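Local structure of putative cell filamentation protein (Bartonella quintana, 4N67) at residues Arg43-Val46 against Asn47-Glu51. The protein binds ADP through a Fic domain and is probably a host-targeted effector that transfers AMP onto target proteins. The protein carries 2 engineered substitutions. Sequence-based numbering, arbitrary orientation.
Sequences REAV and NFRLE
Asn47 N, Phe48 N and Arg49 N donate to the carbonyls of Arg43, Glu44 and Ala45, three successive i+4 to i bonds of helix 30-48; the middle one, Phe48 N to Glu44 O, measures 2.8 Å. A type I turn from Phe48 to Glu51 overlaps the last two and carries the chain off the helix, with Glu51 N bonded to Phe48 O at 2.9 Å. Helix 30-48 of the Fic-domain protein runs out about here; its inner side sends Phe48, CG anti to the backbone N (chi1 -171°), between helices 59-70 and 164-174. On the outer side, the Asn47 amide reaches Arg43 and Glu44 through two waters. Asn47 ND2 gives one hydrogen to a water 3.1 Å away that also accepts from Arg43 NH1, and the other to a second water at 2.8 Å, which donates to Glu44 OE1. The Arg43 guanidinium and Asn47 amide planes stand 73° apart, with the first water in plane at the Arg43 edge. Arg43 NH2 forms a salt bridge with Glu40, and Glu44 OE2 one with Lys72. Arg49 runs extended back alongside the helix, its NH1 4.0 Å from Val46 CG2 and one guanidinium face over Ala45 C, while NE salt-bridges Glu168.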
loop_
_atom_site.group_PDB
_atom_site.type_symbol
_atom_site.label_atom_id
_atom_site.label_comp_id
_atom_site.label_asym_id
_atom_site.label_seq_id
_atom_site.Cartn_x
_atom_site.Cartn_y
_atom_site.Cartn_z
ATOM N N ARG A 43 -11.813 6.479 -7.377
ATOM C CA ARG A 43 -11.914 6.737 -8.798
ATOM C C ARG A 43 -10.597 6.518 -9.525
ATOM O O ARG A 43 -10.548 5.933 -10.611
ATOM C CB ARG A 43 -12.466 8.167 -8.991
ATOM C CG ARG A 43 -12.764 8.541 -10.429
ATOM C CD ARG A 43 -13.446 9.907 -10.489
ATOM N NE ARG A 43 -12.501 10.910 -10.064
ATOM C CZ ARG A 43 -11.562 11.439 -10.834
ATOM N NH1 ARG A 43 -11.451 11.115 -12.109
ATOM N NH2 ARG A 43 -10.744 12.352 -10.313
ATOM N N GLU A 44 -9.491 6.977 -8.923
ATOM C CA GLU A 44 -8.188 6.756 -9.518
ATOM C C GLU A 44 -7.875 5.275 -9.585
ATOM O O GLU A 44 -7.249 4.839 -10.544
ATOM C CB GLU A 44 -7.101 7.442 -8.716
ATOM C CG GLU A 44 -7.193 8.965 -8.673
ATOM C CD GLU A 44 -6.891 9.651 -9.970
ATOM O OE1 GLU A 44 -6.564 9.040 -11.019
ATOM O OE2 GLU A 44 -6.995 10.899 -9.932
ATOM N N ALA A 45 -8.329 4.511 -8.596
ATOM C CA ALA A 45 -8.112 3.051 -8.649
ATOM C C ALA A 45 -8.886 2.398 -9.800
ATOM O O ALA A 45 -8.354 1.544 -10.522
ATOM C CB ALA A 45 -8.446 2.429 -7.317
ATOM N N VAL A 46 -10.129 2.828 -10.034
ATOM C CA VAL A 46 -10.898 2.308 -11.146
ATOM C C VAL A 46 -10.128 2.562 -12.443
ATOM O O VAL A 46 -9.982 1.684 -13.272
ATOM C CB VAL A 46 -12.316 2.929 -11.220
ATOM C CG1 VAL A 46 -13.014 2.548 -12.505
ATOM C CG2 VAL A 46 -13.153 2.517 -10.005
ATOM N N ASN A 47 -9.603 3.778 -12.598
ATOM C CA ASN A 47 -8.938 4.138 -13.840
ATOM C C ASN A 47 -7.581 3.440 -13.969
ATOM O O ASN A 47 -7.203 3.001 -15.055
ATOM C CB ASN A 47 -8.806 5.670 -13.940
ATOM C CG ASN A 47 -10.156 6.385 -14.007
ATOM O OD1 ASN A 47 -11.210 5.778 -14.276
ATOM N ND2 ASN A 47 -10.135 7.698 -13.760
ATOM N N PHE A 48 -6.872 3.296 -12.853
ATOM C CA PHE A 48 -5.555 2.654 -12.845
ATOM C C PHE A 48 -5.645 1.184 -13.190
ATOM O O PHE A 48 -4.724 0.638 -13.817
ATOM C CB PHE A 48 -4.831 2.838 -11.501
ATOM C CG PHE A 48 -3.398 2.382 -11.512
ATOM C CD1 PHE A 48 -2.399 3.200 -12.009
ATOM C CD2 PHE A 48 -3.032 1.148 -11.027
ATOM C CE1 PHE A 48 -1.091 2.787 -12.030
ATOM C CE2 PHE A 48 -1.724 0.733 -11.036
ATOM C CZ PHE A 48 -0.747 1.546 -11.543
ATOM N N ARG A 49 -6.772 0.552 -12.876
ATOM C CA ARG A 49 -6.972 -0.865 -13.219
ATOM C C ARG A 49 -6.897 -1.139 -14.718
ATOM O O ARG A 49 -6.549 -2.261 -15.106
ATOM C CB ARG A 49 -8.283 -1.410 -12.620
ATOM C CG ARG A 49 -8.218 -1.664 -11.139
ATOM C CD ARG A 49 -9.564 -2.056 -10.552
ATOM N NE ARG A 49 -9.456 -2.145 -9.113
ATOM C CZ ARG A 49 -10.070 -1.387 -8.220
ATOM N NH1 ARG A 49 -11.024 -0.517 -8.564
ATOM N NH2 ARG A 49 -9.775 -1.541 -6.936
ATOM N N LEU A 50 -7.163 -0.134 -15.549
ATOM C CA LEU A 50 -7.083 -0.269 -17.003
ATOM C C LEU A 50 -5.650 -0.344 -17.521
ATOM O O LEU A 50 -5.439 -0.755 -18.671
ATOM C CB LEU A 50 -7.804 0.895 -17.693
ATOM C CG LEU A 50 -9.276 1.089 -17.311
ATOM C CD1 LEU A 50 -9.823 2.350 -17.969
ATOM C CD2 LEU A 50 -10.130 -0.114 -17.662
ATOM N N GLU A 51 -4.672 0.023 -16.694
ATOM C CA GLU A 51 -3.271 -0.025 -17.104
ATOM C C GLU A 51 -2.699 -1.433 -17.014
ATOM O O GLU A 51 -3.032 -2.188 -16.121
ATOM C CB GLU A 51 -2.444 0.952 -16.264
ATOM C CG GLU A 51 -2.894 2.404 -16.434
ATOM C CD GLU A 51 -2.811 2.924 -17.862
ATOM O OE1 GLU A 51 -1.914 2.472 -18.616
ATOM O OE2 GLU A 51 -3.644 3.797 -18.236
HETATM O O HOH W 1 -12.916 9.164 -13.713
HETATM O O HOH W 2 -7.749 9.186 -13.424
#